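Local structure of flavin-dependent thymidylate synthase (Thermus thermophilus, 6J61) at residues R198-A201 with E202-E206; K182-A186 with P187-W191. The protein probably catalyses the reductive methylation of dUMP to dTMP as an FAD-dependent homotetramer, taking the carbon from methylenetetrahydrofolate and the reducing power from NADPH. All blocks are in the same frame, centred on the assembly; numbering follows the deposited sequence.

Contact 1: residues R198-A201 with E202-E206; sequences RAIA and EIVKE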
ATOM      1  N   ARG A 198      10.401 -11.716  18.661  1.00 36.86           N
ATOM      2  CA  ARG A 198      10.065 -12.792  19.591  1.00 39.56           C
ATOM      3  C   ARG A 198       9.016 -12.281  20.584  1.00 38.24           C
ATOM      4  O   ARG A 198       8.012 -12.944  20.864  1.00 37.67           O
ATOM      5  CB  ARG A 198      11.308 -13.275  20.354  1.00 41.80           C
ATOM      6  CG  ARG A 198      12.333 -14.029  19.511  1.00 47.15           C
ATOM      7  CD  ARG A 198      13.023 -15.111  20.353  1.00 54.52           C
ATOM      8  NE  ARG A 198      14.489 -15.026  20.332  1.00 62.02           N
ATOM      9  CZ  ARG A 198      15.279 -15.599  19.422  1.00 64.54           C
ATOM     10  NH1 ARG A 198      14.756 -16.321  18.433  1.00 63.63           N
ATOM     11  NH2 ARG A 198      16.600 -15.450  19.503  1.00 64.07           N
ATOM     12  N   ALA A 199       9.258 -11.089  21.110  1.00 36.66           N
ATOM     13  CA  ALA A 199       8.335 -10.480  22.047  1.00 35.39           C
ATOM     14  C   ALA A 199       6.942 -10.411  21.418  1.00 35.20           C
ATOM     15  O   ALA A 199       5.949 -10.846  22.004  1.00 33.65           O
ATOM     16  CB  ALA A 199       8.820  -9.086  22.399  1.00 35.08           C
ATOM     17  N   ILE A 200       6.879  -9.864  20.214  1.00 34.54           N
ATOM     18  CA  ILE A 200       5.614  -9.729  19.524  1.00 36.50           C
ATOM     19  C   ILE A 200       4.964 -11.082  19.286  1.00 37.46           C
ATOM     20  O   ILE A 200       3.765 -11.255  19.515  1.00 35.66           O
ATOM     21  CB  ILE A 200       5.810  -8.988  18.185  1.00 37.22           C
ATOM     22  CG1 ILE A 200       6.205  -7.543  18.481  1.00 38.19           C
ATOM     23  CG2 ILE A 200       4.540  -9.054  17.337  1.00 34.37           C
ATOM     24  CD1 ILE A 200       6.375  -6.698  17.260  1.00 42.95           C
ATOM     25  N   ALA A 201       5.766 -12.037  18.830  1.00 38.60           N
ATOM     26  CA  ALA A 201       5.273 -13.378  18.554  1.00 38.79           C
ATOM     27  C   ALA A 201       4.579 -13.919  19.804  1.00 38.94           C
ATOM     28  O   ALA A 201       3.480 -14.490  19.736  1.00 38.59           O
ATOM     29  CB  ALA A 201       6.434 -14.279  18.158  1.00 38.27           C
ATOM     30  N   GLU A 202       5.216 -13.722  20.949  1.00 37.80           N
ATOM     31  CA  GLU A 202       4.642 -14.191  22.198  1.00 41.29           C
ATOM     32  C   GLU A 202       3.256 -13.589  22.424  1.00 41.61           C
ATOM     33  O   GLU A 202       2.306 -14.299  22.757  1.00 43.51           O
ATOM     34  CB  GLU A 202       5.554 -13.830  23.368  1.00 42.69           C
ATOM     35  CG  GLU A 202       5.455 -14.802  24.514  1.00 48.78           C
ATOM     36  CD  GLU A 202       5.859 -16.210  24.106  1.00 52.22           C
ATOM     37  OE1 GLU A 202       7.037 -16.404  23.718  1.00 51.68           O
ATOM     38  OE2 GLU A 202       4.996 -17.117  24.169  1.00 54.31           O
ATOM     39  N   ILE A 203       3.130 -12.281  22.228  1.00 40.54           N
ATOM     40  CA  ILE A 203       1.847 -11.635  22.437  1.00 39.67           C
ATOM     41  C   ILE A 203       0.800 -12.145  21.465  1.00 40.95           C
ATOM     42  O   ILE A 203      -0.346 -12.350  21.842  1.00 42.68           O
ATOM     43  CB  ILE A 203       1.949 -10.102  22.303  1.00 37.74           C
ATOM     44  CG1 ILE A 203       2.945  -9.557  23.315  1.00 35.12           C
ATOM     45  CG2 ILE A 203       0.598  -9.464  22.560  1.00 34.45           C
ATOM     46  CD1 ILE A 203       3.195  -8.083  23.160  1.00 38.55           C
ATOM     47  N   VAL A 204       1.189 -12.362  20.215  1.00 40.49           N
ATOM     48  CA  VAL A 204       0.237 -12.842  19.221  1.00 40.35           C
ATOM     49  C   VAL A 204      -0.195 -14.280  19.522  1.00 39.87           C
ATOM     50  O   VAL A 204      -1.375 -14.624  19.395  1.00 37.90           O
ATOM     51  CB  VAL A 204       0.834 -12.725  17.783  1.00 40.62           C
ATOM     52  CG1 VAL A 204      -0.082 -13.371  16.758  1.00 40.81           C
ATOM     53  CG2 VAL A 204       1.018 -11.258  17.429  1.00 39.72           C
ATOM     54  N   LYS A 205       0.755 -15.109  19.942  1.00 40.33           N
ATOM     55  CA  LYS A 205       0.456 -16.500  20.271  1.00 41.83           C
ATOM     56  C   LYS A 205      -0.645 -16.609  21.333  1.00 41.95           C
ATOM     57  O   LYS A 205      -1.541 -17.443  21.218  1.00 42.11           O
ATOM     58  CB  LYS A 205       1.718 -17.207  20.749  1.00 42.05           C
ATOM     59  CG  LYS A 205       1.521 -18.672  21.056  1.00 45.79           C
ATOM     60  CD  LYS A 205       2.851 -19.322  21.444  1.00 50.33           C
ATOM     61  CE  LYS A 205       2.692 -20.804  21.783  1.00 51.78           C
ATOM     62  NZ  LYS A 205       4.013 -21.466  22.037  1.00 54.56           N
ATOM     63  N   GLU A 206      -0.589 -15.767  22.358  1.00 41.69           N
ATOM     64  CA  GLU A 206      -1.618 -15.792  23.396  1.00 42.83           C
ATOM     65  C   GLU A 206      -2.954 -15.208  22.930  1.00 40.97           C
ATOM     66  O   GLU A 206      -4.007 -15.724  23.284  1.00 39.84           O
ATOM     67  CB  GLU A 206      -1.151 -15.034  24.644  1.00 46.39           C
ATOM     68  CG  GLU A 206      -0.577 -15.925  25.761  1.00 53.18           C
ATOM     69  CD  GLU A 206      -1.653 -16.685  26.551  1.00 55.35           C
ATOM     70  OE1 GLU A 206      -2.474 -16.032  27.236  1.00 58.17           O
ATOM     71  OE2 GLU A 206      -1.676 -17.935  26.493  1.00 55.86           O
TER
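Ile200 and Val204 meet one turn apart on helix 191-207, in a local contact on a helix with one side buried in the subunit and the other facing solvent. Four successive backbone bonds carry it. Glu202 N donates to Arg198 O and Ile203 N to Ala199 O, the latter at 3.2 Å; Val204 N reaches Ile200 O at 2.9 Å, and Lys205 N reaches Ala201 O at 2.8 Å. All four are close to straight, with N-H...O angles near 160°, so the helix is regular here. Among side chains, the contact is methyl to methyl: Ile200 CG2 lies 4.2 Å from Val204 CG2. Val204 has CG1 anti to its backbone N (chi1 173°), which turns CG2 back along the helix, 3.4 Å from Ile200 O. Ile203 leans on the preceding turn in a similar way, its CG1 lying 3.5 Å from Ala199 O. The polar residues head elsewhere: the carboxylate of Glu202 and the extended chain of Lys205 lead away from the preceding turn, and Arg198 bonds through NE to Gln195 OE1. The buried side is shared between three neighbours. Ile200 and Val204 pack on Leu177 of helix 174-184, Ala199 and Ile203 on Ile7 and Val15 of the sheet, and Ala201 and Val204 on Trp212 of helix 209-220. This is a typical amphipathic alpha helix, with i to i+4 backbone bonding throughout and an aliphatic side set against the helices and antiparallel sheet of the ThyX fold.

Contact 2: residues K182-A186 with P187-W191; sequences KLRLA and PEAQW. With PO4 (phosphate ion), chain F.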
ATOM      1  N   LYS A 182       7.766 -13.671  10.159  1.00 34.23           N
ATOM      2  CA  LYS A 182       8.459 -14.648   9.330  1.00 33.70           C
ATOM      3  C   LYS A 182       9.832 -14.123   8.924  1.00 34.53           C
ATOM      4  O   LYS A 182      10.805 -14.873   8.904  1.00 35.21           O
ATOM      5  CB  LYS A 182       7.630 -14.961   8.081  1.00 35.02           C
ATOM      6  CG  LYS A 182       8.293 -15.893   7.072  1.00 35.22           C
ATOM      7  CD  LYS A 182       8.655 -17.239   7.694  1.00 42.05           C
ATOM      8  CE  LYS A 182       9.461 -18.127   6.725  1.00 44.61           C
ATOM      9  NZ  LYS A 182       9.992 -19.372   7.368  1.00 44.75           N
ATOM     10  N   LEU A 183       9.912 -12.834   8.611  1.00 34.78           N
ATOM     11  CA  LEU A 183      11.174 -12.221   8.214  1.00 36.05           C
ATOM     12  C   LEU A 183      12.092 -11.855   9.375  1.00 36.73           C
ATOM     13  O   LEU A 183      13.290 -12.105   9.322  1.00 36.52           O
ATOM     14  CB  LEU A 183      10.916 -10.971   7.377  1.00 36.96           C
ATOM     15  CG  LEU A 183      10.416 -11.233   5.956  1.00 40.83           C
ATOM     16  CD1 LEU A 183       9.907  -9.935   5.339  1.00 39.23           C
ATOM     17  CD2 LEU A 183      11.544 -11.844   5.128  1.00 38.97           C
ATOM     18  N   ARG A 184      11.535 -11.270  10.427  1.00 37.58           N
ATOM     19  CA  ARG A 184      12.346 -10.858  11.559  1.00 37.13           C
ATOM     20  C   ARG A 184      12.631 -11.954  12.570  1.00 37.43           C
ATOM     21  O   ARG A 184      13.454 -11.783  13.476  1.00 38.03           O
ATOM     22  CB  ARG A 184      11.693  -9.663  12.233  1.00 37.81           C
ATOM     23  CG  ARG A 184      11.479  -8.530  11.265  1.00 38.12           C
ATOM     24  CD  ARG A 184      12.791  -8.074  10.643  1.00 37.06           C
ATOM     25  NE  ARG A 184      12.544  -7.114   9.577  1.00 37.04           N
ATOM     26  CZ  ARG A 184      13.492  -6.506   8.876  1.00 37.99           C
ATOM     27  NH1 ARG A 184      14.764  -6.753   9.128  1.00 36.66           N
ATOM     28  NH2 ARG A 184      13.161  -5.660   7.910  1.00 38.28           N
ATOM     29  N   LEU A 185      11.950 -13.080  12.424  1.00 36.57           N
ATOM     30  CA  LEU A 185      12.183 -14.209  13.309  1.00 36.23           C
ATOM     31  C   LEU A 185      13.258 -15.084  12.641  1.00 37.24           C
ATOM     32  O   LEU A 185      13.939 -15.864  13.295  1.00 39.38           O
ATOM     33  CB  LEU A 185      10.881 -14.987  13.510  1.00 33.05           C
ATOM     34  CG  LEU A 185      10.381 -15.227  14.940  1.00 32.95           C
ATOM     35  CD1 LEU A 185      10.918 -14.178  15.896  1.00 27.23           C
ATOM     36  CD2 LEU A 185       8.856 -15.232  14.943  1.00 28.61           C
ATOM     37  N   ALA A 186      13.417 -14.928  11.331  1.00 38.37           N
ATOM     38  CA  ALA A 186      14.409 -15.689  10.589  1.00 38.77           C
ATOM     39  C   ALA A 186      15.785 -15.390  11.146  1.00 40.85           C
ATOM     40  O   ALA A 186      16.052 -14.278  11.598  1.00 39.95           O
ATOM     41  CB  ALA A 186      14.362 -15.318   9.120  1.00 36.92           C
ATOM     42  N   PRO A 187      16.684 -16.386  11.117  1.00 43.40           N
ATOM     43  CA  PRO A 187      18.046 -16.195  11.633  1.00 43.72           C
ATOM     44  C   PRO A 187      18.907 -15.229  10.826  1.00 42.75           C
ATOM     45  O   PRO A 187      20.007 -14.888  11.242  1.00 44.31           O
ATOM     46  CB  PRO A 187      18.616 -17.619  11.672  1.00 43.99           C
ATOM     47  CG  PRO A 187      17.847 -18.338  10.598  1.00 44.61           C
ATOM     48  CD  PRO A 187      16.441 -17.797  10.761  1.00 44.35           C
ATOM     49  N   GLU A 188      18.401 -14.776   9.686  1.00 42.74           N
ATOM     50  CA  GLU A 188      19.143 -13.834   8.857  1.00 43.36           C
ATOM     51  C   GLU A 188      18.911 -12.390   9.327  1.00 43.20           C
ATOM     52  O   GLU A 188      19.674 -11.480   8.991  1.00 43.48           O
ATOM     53  CB  GLU A 188      18.717 -13.953   7.394  1.00 44.44           C
ATOM     54  CG  GLU A 188      18.919 -15.309   6.772  1.00 49.03           C
ATOM     55  CD  GLU A 188      17.910 -16.332   7.250  1.00 52.98           C
ATOM     56  OE1 GLU A 188      18.015 -16.793   8.405  1.00 54.60           O
ATOM     57  OE2 GLU A 188      17.000 -16.670   6.467  1.00 55.95           O
ATOM     58  N   ALA A 189      17.844 -12.183  10.091  1.00 41.69           N
ATOM     59  CA  ALA A 189      17.510 -10.854  10.602  1.00 40.16           C
ATOM     60  C   ALA A 189      18.514 -10.526  11.691  1.00 37.98           C
ATOM     61  O   ALA A 189      19.007 -11.432  12.352  1.00 39.58           O
ATOM     62  CB  ALA A 189      16.078 -10.860  11.171  1.00 38.88           C
ATOM     63  N   GLN A 190      18.833  -9.252  11.888  1.00 36.11           N
ATOM     64  CA  GLN A 190      19.797  -8.914  12.932  1.00 34.90           C
ATOM     65  C   GLN A 190      19.238  -9.308  14.298  1.00 34.94           C
ATOM     66  O   GLN A 190      18.053  -9.116  14.576  1.00 35.37           O
ATOM     67  CB  GLN A 190      20.134  -7.418  12.912  1.00 34.71           C
ATOM     68  CG  GLN A 190      21.425  -7.088  13.648  1.00 35.38           C
ATOM     69  CD  GLN A 190      21.926  -5.656  13.417  1.00 37.17           C
ATOM     70  OE1 GLN A 190      21.924  -5.143  12.288  1.00 36.69           O
ATOM     71  NE2 GLN A 190      22.378  -5.017  14.486  1.00 34.93           N
ATOM     72  N   TRP A 191      20.101  -9.860  15.145  1.00 34.73           N
ATOM     73  CA  TRP A 191      19.721 -10.304  16.483  1.00 35.44           C
ATOM     74  C   TRP A 191      18.815  -9.339  17.258  1.00 35.33           C
ATOM     75  O   TRP A 191      17.799  -9.759  17.821  1.00 36.75           O
ATOM     76  CB  TRP A 191      20.975 -10.591  17.329  1.00 36.49           C
ATOM     77  CG  TRP A 191      20.672 -11.213  18.670  1.00 37.18           C
ATOM     78  CD1 TRP A 191      20.498 -12.545  18.935  1.00 40.50           C
ATOM     79  CD2 TRP A 191      20.445 -10.530  19.915  1.00 36.64           C
ATOM     80  NE1 TRP A 191      20.173 -12.731  20.262  1.00 38.49           N
ATOM     81  CE2 TRP A 191      20.135 -11.512  20.885  1.00 37.47           C
ATOM     82  CE3 TRP A 191      20.473  -9.188  20.303  1.00 35.76           C
ATOM     83  CZ2 TRP A 191      19.857 -11.192  22.219  1.00 38.21           C
ATOM     84  CZ3 TRP A 191      20.194  -8.869  21.636  1.00 37.70           C
ATOM     85  CH2 TRP A 191      19.891  -9.870  22.575  1.00 38.01           C
TER
HETATM   86  P   PO4 F 302      17.444  -4.205   6.702  1.00 74.42           P
HETATM   87  O1  PO4 F 302      17.529  -5.433   7.540  1.00 74.39           O
HETATM   88  O2  PO4 F 302      18.631  -4.131   5.812  1.00 75.57           O
HETATM   89  O3  PO4 F 302      17.402  -3.010   7.579  1.00 73.36           O
HETATM   90  O4  PO4 F 302      16.214  -4.251   5.877  1.00 74.91           O
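Ala189 CB tucks against the end of helix 174-184, 3.6 Å from Leu183 O and 3.4 Å from Ala186 O. The chain is brought round to this point by a type I beta turn from Ala186 to Ala189, closed by Ala189 N donating to Ala186 O at 3.1 Å. The donor stands well above the carbonyl plane, 54° out of it. Within the turn, Glu188 bends at chi2 (74°), so that Glu188 OE1 and OE2 each lie 4.0 Å from Ala186 CB. Arg184, on the last helical turn, sends its side chain past Ala189, CD to CB 4.3 Å. NH1 then points at a phosphate ion, probably from the crystallisation liquor; O1 sits at the guanidinium edge, in its plane, and the bond is straight (169°) but weak at 3.5 Å. In the next shell, His83 NE2 bonds Arg184 NE, while Arg94 of a second subunit bonds Glu188 O and Arg157 of that subunit bonds Gln190 OE1. Leu183 touches FAD, and Arg184 is predicted to take part in ionising N3 of dUMP. With NE held by His83, the guanidinium keeps its orientation and still offers NH1 to an anion, consistent with a dUMP site, though the weakly bound phosphate does not itself locate the substrate.

Contact 2 comes first along the chain and leads into contact 1: it closes helix 174-184 and turns toward helix 191-207, on which contact 1 lies. The two touch directly, Leu185 CD1 lying 3.7 Å from Arg198 N, with Leu185 CD2 also near Ala201 CB. Contact 1 is largely buried within its own subunit, and no other chain touches it. Contact 2 is only partly buried, and a second subunit reaches it. Their chemistry follows: regular helical bonding with aliphatic packing in residues 198-206, against a single turn-closing bond, an arginine and a bound anion in 182-191. The two lie on successive elements, but only contact 2 holds predicted active-site chemistry.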